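Local coordinates for protein retinol dehydratase (Spodoptera frugiperda, PDB 1FMJ) that dehydrates retinol, probably on a modified sulfotransferase scaffold, and binds adenosine-3'-5'-diphosphate and calcium, at residues V190-F195 against S208-F213; H197-Y202 against D306-I311. All blocks are in the same frame, centred on the assembly; numbering follows the deposited sequence.

Interaction 1. Residues V190-F195 against S208-F213; sequences VAVSSF and SNFKDF. With A3P (adenosine-3'-5'-diphosphate), chain G.
Phe195 of helix 187-200 meets Phe210 and Phe213 of helix 210-218 in a buried aromatic cluster. Both ring pairs are offset edge-to-face, with Phe195 in a different role in each. It offers its face to the edge of Phe210, the centroids 5.4 Å apart and the planes at 74°. Toward the face of Phe213 it turns its own edge, with centroids 5.9 Å apart and planes at 61°. CH-pi contacts tie the same residues more closely. Phe210 CB stands over the Phe195 face, 4.0 Å from the ring centroid and almost on its normal, and Phe195 CA lies 3.7 Å from the centroid of the Phe213 ring, above its centre. Phe213 CG lies anti to the backbone N (chi1 -174°), which carries the ring to the backbone of helix 187-200, where CZ meets Ser194 CB. With the ring cut back to an alanine, Phe195 CA would probably face a gap and the Phe195 edge would lose its aromatic face.

Methyl groups pack at the end of Phe210, where CZ sits 3.6 Å from Val192 CG2 and also touches Ala191 CB. Ala191 O, which accepts the helical bond from Phe195 N, lies in the plane of the Phe210 ring at its edge and is 3.2 Å from Phe213 CE2.

The polar bonds lie to the sides of the ring cluster. Asn209 and Asp212 form a capping box at the start of helix 210-218, Asp212 N donating to Asn209 OD1 at 2.9 Å. Ser193 OG, also bonded to Arg73, donates to O1P of adenosine-3'-5'-diphosphate at 2.6 Å. With no hydrogen bond between the two segments, their joining rests on ring and methyl packing: on its side away from Ser193, the helix is packed against apolar rings.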
loop_
_atom_site.group_PDB
_atom_site.type_symbol
_atom_site.label_atom_id
_atom_site.label_comp_id
_atom_site.label_asym_id
_atom_site.label_seq_id
_atom_site.Cartn_x
_atom_site.Cartn_y
_atom_site.Cartn_z
ATOM N N VAL A 190 9.774 -4.647 4.409
ATOM C CA VAL A 190 8.639 -3.745 4.289
ATOM C C VAL A 190 8.979 -2.476 5.074
ATOM O O VAL A 190 8.692 -1.357 4.637
ATOM C CB VAL A 190 7.347 -4.383 4.896
ATOM C CG1 VAL A 190 6.252 -3.347 5.003
ATOM C CG2 VAL A 190 6.870 -5.547 4.029
ATOM N N ALA A 191 9.589 -2.660 6.240
ATOM C CA ALA A 191 9.966 -1.537 7.092
ATOM C C ALA A 191 10.989 -0.671 6.359
ATOM O O ALA A 191 10.860 0.550 6.321
ATOM C CB ALA A 191 10.545 -2.043 8.408
ATOM N N VAL A 192 12.000 -1.308 5.773
ATOM C CA VAL A 192 13.023 -0.574 5.022
ATOM C C VAL A 192 12.380 0.148 3.833
ATOM O O VAL A 192 12.645 1.322 3.597
ATOM C CB VAL A 192 14.138 -1.514 4.498
ATOM C CG1 VAL A 192 15.081 -0.750 3.546
ATOM C CG2 VAL A 192 14.938 -2.046 5.655
ATOM N N SER A 193 11.521 -0.542 3.094
ATOM C CA SER A 193 10.890 0.097 1.946
ATOM C C SER A 193 9.936 1.208 2.383
ATOM O O SER A 193 9.800 2.224 1.697
ATOM C CB SER A 193 10.135 -0.920 1.086
ATOM O OG SER A 193 9.628 -0.293 -0.087
ATOM N N SER A 194 9.271 1.010 3.518
ATOM C CA SER A 194 8.347 2.011 4.026
ATOM C C SER A 194 9.137 3.226 4.507
ATOM O O SER A 194 8.687 4.359 4.382
ATOM C CB SER A 194 7.506 1.429 5.166
ATOM O OG SER A 194 6.617 0.436 4.679
ATOM N N PHE A 195 10.325 2.980 5.053
ATOM C CA PHE A 195 11.177 4.061 5.525
ATOM C C PHE A 195 11.485 4.984 4.344
ATOM O O PHE A 195 11.248 6.186 4.419
ATOM C CB PHE A 195 12.477 3.488 6.107
ATOM C CG PHE A 195 13.569 4.517 6.320
ATOM C CD1 PHE A 195 13.447 5.505 7.293
ATOM C CD2 PHE A 195 14.733 4.474 5.557
ATOM C CE1 PHE A 195 14.475 6.434 7.507
ATOM C CE2 PHE A 195 15.765 5.396 5.763
ATOM C CZ PHE A 195 15.633 6.376 6.741
ATOM N N SER A 208 15.432 12.155 11.566
ATOM C CA SER A 208 15.065 10.813 12.013
ATOM C C SER A 208 15.743 9.770 11.131
ATOM O O SER A 208 15.954 10.008 9.938
ATOM C CB SER A 208 13.542 10.622 11.959
ATOM O OG SER A 208 12.887 11.344 12.996
ATOM N N ASN A 209 16.089 8.625 11.719
ATOM C CA ASN A 209 16.745 7.548 10.979
ATOM C C ASN A 209 15.874 6.292 10.891
ATOM O O ASN A 209 14.742 6.262 11.381
ATOM C CB ASN A 209 18.089 7.182 11.623
ATOM C CG ASN A 209 17.948 6.777 13.078
ATOM O OD1 ASN A 209 16.987 6.109 13.459
ATOM N ND2 ASN A 209 18.919 7.171 13.899
ATOM N N PHE A 210 16.415 5.246 10.282
ATOM C CA PHE A 210 15.653 4.019 10.127
ATOM C C PHE A 210 15.306 3.321 11.434
ATOM O O PHE A 210 14.219 2.769 11.568
ATOM C CB PHE A 210 16.378 3.027 9.219
ATOM C CG PHE A 210 15.617 1.754 9.024
ATOM C CD1 PHE A 210 14.381 1.763 8.383
ATOM C CD2 PHE A 210 16.091 0.559 9.546
ATOM C CE1 PHE A 210 13.625 0.601 8.273
ATOM C CE2 PHE A 210 15.342 -0.604 9.440
ATOM C CZ PHE A 210 14.109 -0.584 8.806
ATOM N N LYS A 211 16.221 3.328 12.398
ATOM C CA LYS A 211 15.934 2.667 13.661
ATOM C C LYS A 211 14.744 3.312 14.353
ATOM O O LYS A 211 13.947 2.612 14.973
ATOM C CB LYS A 211 17.147 2.687 14.585
ATOM C CG LYS A 211 16.912 1.913 15.868
ATOM C CD LYS A 211 18.156 1.861 16.735
ATOM C CE LYS A 211 17.920 1.023 17.979
ATOM N NZ LYS A 211 19.059 1.142 18.937
ATOM N N ASP A 212 14.618 4.638 14.257
ATOM C CA ASP A 212 13.477 5.317 14.870
ATOM C C ASP A 212 12.230 4.898 14.098
ATOM O O ASP A 212 11.143 4.772 14.658
ATOM C CB ASP A 212 13.593 6.838 14.777
ATOM C CG ASP A 212 14.772 7.388 15.534
ATOM O OD1 ASP A 212 15.099 6.841 16.605
ATOM O OD2 ASP A 212 15.357 8.385 15.057
ATOM N N PHE A 213 12.394 4.700 12.798
ATOM C CA PHE A 213 11.273 4.297 11.966
ATOM C C PHE A 213 10.875 2.873 12.353
ATOM O O PHE A 213 9.688 2.555 12.442
ATOM C CB PHE A 213 11.647 4.358 10.484
ATOM C CG PHE A 213 10.492 4.084 9.562
ATOM C CD1 PHE A 213 9.566 5.083 9.269
ATOM C CD2 PHE A 213 10.290 2.813 9.037
ATOM C CE1 PHE A 213 8.453 4.816 8.466
ATOM C CE2 PHE A 213 9.176 2.537 8.232
ATOM C CZ PHE A 213 8.260 3.542 7.950
HETATM P P1 A3P G . 11.825 -1.900 -2.364
HETATM O O1P A3P G . 11.660 -0.633 -1.631
HETATM O O2P A3P G . 12.639 -1.718 -3.584
HETATM O O3P A3P G . 12.442 -2.918 -1.500
HETATM P P2 A3P G . 4.313 -1.421 -3.303
HETATM O O4P A3P G . 4.011 -1.388 -4.743
HETATM O O5P A3P G . 3.324 -2.248 -2.580
HETATM O O6P A3P G . 4.344 -0.032 -2.762
HETATM O "O5'" A3P G . 5.737 -2.071 -3.095
HETATM C "C5'" A3P G . 6.910 -1.495 -3.646
HETATM C "C4'" A3P G . 8.097 -2.457 -3.539
HETATM O "O4'" A3P G . 8.061 -3.339 -4.697
HETATM C "C3'" A3P G . 9.445 -1.738 -3.618
HETATM O "O3'" A3P G . 10.392 -2.445 -2.785
HETATM C "C2'" A3P G . 9.703 -1.756 -5.111
HETATM O "O2'" A3P G . 11.001 -1.396 -5.572
HETATM C "C1'" A3P G . 9.272 -3.177 -5.444
HETATM N N9 A3P G . 9.016 -3.371 -6.876
HETATM C C8 A3P G . 8.271 -2.597 -7.752
HETATM N N7 A3P G . 8.230 -3.040 -8.981
HETATM C C5 A3P G . 9.001 -4.193 -8.934
HETATM C C6 A3P G . 9.376 -5.170 -9.921
HETATM N N6 A3P G . 8.987 -5.107 -11.198
HETATM N N1 A3P G . 10.181 -6.235 -9.522
HETATM C C2 A3P G . 10.601 -6.339 -8.220
HETATM N N3 A3P G . 10.313 -5.477 -7.196
HETATM C C4 A3P G . 9.505 -4.421 -7.626
#

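Interaction 2. Residues H197-Y202 against D306-I311. With RTL (retinol), chain H.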
loop_
_atom_site.group_PDB
_atom_site.type_symbol
_atom_site.label_atom_id
_atom_site.label_comp_id
_atom_site.label_asym_id
_atom_site.label_seq_id
_atom_site.Cartn_x
_atom_site.Cartn_y
_atom_site.Cartn_z
ATOM N N HIS A 197 10.033 5.185 1.432
ATOM C CA HIS A 197 8.823 5.740 0.861
ATOM C C HIS A 197 8.377 6.960 1.666
ATOM O O HIS A 197 7.841 7.920 1.100
ATOM C CB HIS A 197 7.732 4.674 0.849
ATOM C CG HIS A 197 6.400 5.168 0.378
ATOM N ND1 HIS A 197 5.431 5.630 1.242
ATOM C CD2 HIS A 197 5.875 5.265 -0.865
ATOM C CE1 HIS A 197 4.365 5.993 0.550
ATOM N NE2 HIS A 197 4.609 5.781 -0.731
ATOM N N ALA A 198 8.600 6.926 2.981
ATOM C CA ALA A 198 8.221 8.052 3.830
ATOM C C ALA A 198 9.153 9.216 3.498
ATOM O O ALA A 198 8.748 10.378 3.514
ATOM C CB ALA A 198 8.329 7.679 5.299
ATOM N N ARG A 199 10.403 8.896 3.192
ATOM C CA ARG A 199 11.376 9.918 2.815
ATOM C C ARG A 199 10.957 10.540 1.480
ATOM O O ARG A 199 11.027 11.752 1.296
ATOM C CB ARG A 199 12.772 9.300 2.678
ATOM C CG ARG A 199 13.522 9.086 3.994
ATOM C CD ARG A 199 14.679 10.069 4.114
ATOM N NE ARG A 199 15.537 9.789 5.264
ATOM C CZ ARG A 199 15.279 10.164 6.515
ATOM N NH1 ARG A 199 14.181 10.850 6.800
ATOM N NH2 ARG A 199 16.117 9.828 7.484
ATOM N N LEU A 200 10.510 9.694 0.558
ATOM C CA LEU A 200 10.080 10.130 -0.769
ATOM C C LEU A 200 9.030 11.242 -0.746
ATOM O O LEU A 200 9.125 12.210 -1.501
ATOM C CB LEU A 200 9.520 8.939 -1.552
ATOM C CG LEU A 200 8.885 9.189 -2.928
ATOM C CD1 LEU A 200 9.971 9.440 -3.972
ATOM C CD2 LEU A 200 8.050 7.987 -3.345
ATOM N N LEU A 201 8.030 11.095 0.120
ATOM C CA LEU A 201 6.944 12.063 0.211
ATOM C C LEU A 201 7.094 13.088 1.328
ATOM O O LEU A 201 6.133 13.781 1.667
ATOM C CB LEU A 201 5.615 11.317 0.359
ATOM C CG LEU A 201 5.427 10.227 -0.702
ATOM C CD1 LEU A 201 4.107 9.466 -0.481
ATOM C CD2 LEU A 201 5.461 10.866 -2.081
ATOM N N TYR A 202 8.297 13.177 1.892
ATOM C CA TYR A 202 8.578 14.121 2.964
ATOM C C TYR A 202 7.716 13.867 4.197
ATOM O O TYR A 202 7.347 14.805 4.892
ATOM C CB TYR A 202 8.350 15.562 2.486
ATOM C CG TYR A 202 9.274 16.009 1.372
ATOM C CD1 TYR A 202 8.824 16.092 0.049
ATOM C CD2 TYR A 202 10.607 16.316 1.635
ATOM C CE1 TYR A 202 9.690 16.469 -0.984
ATOM C CE2 TYR A 202 11.473 16.687 0.616
ATOM C CZ TYR A 202 11.014 16.760 -0.687
ATOM O OH TYR A 202 11.892 17.104 -1.686
ATOM N N ASP A 306 14.555 14.409 -3.511
ATOM C CA ASP A 306 15.692 14.015 -4.343
ATOM C C ASP A 306 16.299 12.753 -3.739
ATOM O O ASP A 306 16.337 12.605 -2.523
ATOM C CB ASP A 306 16.793 15.085 -4.354
ATOM C CG ASP A 306 16.316 16.437 -4.856
ATOM O OD1 ASP A 306 15.446 16.485 -5.752
ATOM O OD2 ASP A 306 16.840 17.460 -4.360
ATOM N N GLY A 307 16.776 11.851 -4.586
ATOM C CA GLY A 307 17.397 10.639 -4.078
ATOM C C GLY A 307 16.449 9.557 -3.596
ATOM O O GLY A 307 16.864 8.637 -2.888
ATOM N N GLU A 308 15.179 9.665 -3.963
ATOM C CA GLU A 308 14.186 8.669 -3.573
ATOM C C GLU A 308 13.294 8.391 -4.766
ATOM O O GLU A 308 12.982 9.295 -5.538
ATOM C CB GLU A 308 13.347 9.165 -2.394
ATOM C CG GLU A 308 14.065 9.075 -1.065
ATOM C CD GLU A 308 14.185 7.642 -0.560
ATOM O OE1 GLU A 308 13.863 6.691 -1.311
ATOM O OE2 GLU A 308 14.599 7.467 0.596
ATOM N N HIS A 309 12.891 7.136 -4.909
ATOM C CA HIS A 309 12.060 6.718 -6.020
ATOM C C HIS A 309 10.976 5.754 -5.548
ATOM O O HIS A 309 11.170 5.021 -4.581
ATOM C CB HIS A 309 12.943 6.042 -7.071
ATOM C CG HIS A 309 14.007 6.944 -7.622
ATOM N ND1 HIS A 309 13.754 7.877 -8.607
ATOM C CD2 HIS A 309 15.306 7.104 -7.278
ATOM C CE1 HIS A 309 14.853 8.571 -8.846
ATOM N NE2 HIS A 309 15.809 8.122 -8.053
ATOM N N PHE A 310 9.845 5.762 -6.246
ATOM C CA PHE A 310 8.721 4.885 -5.929
ATOM C C PHE A 310 9.116 3.427 -6.179
ATOM O O PHE A 310 8.793 2.550 -5.391
ATOM C CB PHE A 310 7.512 5.258 -6.787
ATOM C CG PHE A 310 6.255 4.562 -6.378
ATOM C CD1 PHE A 310 5.696 4.797 -5.124
ATOM C CD2 PHE A 310 5.645 3.642 -7.226
ATOM C CE1 PHE A 310 4.550 4.119 -4.722
ATOM C CE2 PHE A 310 4.500 2.962 -6.832
ATOM C CZ PHE A 310 3.953 3.203 -5.574
ATOM N N ILE A 311 9.797 3.174 -7.292
ATOM C CA ILE A 311 10.291 1.837 -7.621
ATOM C C ILE A 311 11.779 1.993 -7.304
ATOM O O ILE A 311 12.526 2.615 -8.060
ATOM C CB ILE A 311 10.044 1.505 -9.100
ATOM C CG1 ILE A 311 8.529 1.451 -9.349
ATOM C CG2 ILE A 311 10.668 0.152 -9.458
ATOM C CD1 ILE A 311 8.146 1.156 -10.777
HETATM C C1 RTL H . 1.786 14.792 0.068
HETATM C C2 RTL H . 1.441 15.885 1.129
HETATM C C3 RTL H . 0.021 16.422 0.991
HETATM C C4 RTL H . -1.119 16.163 0.009
HETATM C C5 RTL H . -0.596 15.092 -0.951
HETATM C C6 RTL H . 0.654 14.453 -0.973
HETATM C C7 RTL H . 1.011 13.411 -1.972
HETATM C C8 RTL H . 0.667 12.094 -1.864
HETATM C C9 RTL H . 1.017 11.057 -2.843
HETATM C C10 RTL H . 0.593 9.766 -2.587
HETATM C C11 RTL H . 0.784 8.524 -3.368
HETATM C C12 RTL H . 1.213 7.487 -2.572
HETATM C C13 RTL H . 1.562 6.067 -2.781
HETATM C C14 RTL H . 1.992 5.065 -1.956
HETATM C C15 RTL H . 0.997 4.156 -1.363
HETATM O O1 RTL H . 0.737 3.083 -2.165
HETATM C C16 RTL H . 2.150 13.622 1.004
HETATM C C17 RTL H . 3.083 15.331 -0.556
HETATM C C18 RTL H . -1.676 14.784 -2.000
HETATM C C19 RTL H . 1.830 11.430 -4.098
HETATM C C20 RTL H . 1.362 5.784 -4.279
HETATM O O HOH W 1 14.637 16.780 -1.800
#
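A single water links Tyr202 and Asp306: it donates to Tyr202 OH at 2.8 Å and accepts from Asp306 N at 2.9 Å. Tyr202, with positive phi, is the C-prime residue of the Schellman motif that ends helix 187-200, so the water ties the helix terminus to the loop before helix 325-338. No direct hydrogen bond joins the two segments.

Leu200 fills the middle of the contact. Its CD1 lies 3.4 Å from Glu308 O and also packs on Glu308 CB, while CD2 approaches the edge of the Phe310 ring, 4.3 Å from CD1 of that residue. Glu308 is bent at chi2 (-73°), which turns its carboxylate toward the Arg199 side chain until OE2 is 3.3 Å from Arg199 CB. This oxygen takes its hydrogen bond from His196 ND1. The Arg199 guanidinium turns away instead, toward Ser208 O, so the opposite charges do not meet.

At the inner end the segments line the retinol pocket. Phe310, whose ring also makes a cation-pi contact with Arg73, reaches the edge of the His197 imidazole, where its CE1 is 4.2 Å from His197 CD2. The same Phe310 CE1 touches retinol C20 at 3.6 Å.

Both contacts use helix 187-200, at successive turns. Interaction 1 is the buried one, holding the helix to helix 210-218 by aromatic packing, whereas interaction 2 is only partly buried and joins the C-terminal end of the helix to an irregular loop through leucine packing, a ring-edge contact and a water. Interaction 1 meets the nucleotide through Ser193; interaction 2 lines the retinol pocket with His197 and Phe310 and also touches the nucleotide through Ile311. Besides the reach of Arg199 into segment 208-213, the two meet directly where Phe213 CE1 of interaction 1 packs on Ala198 CB of interaction 2.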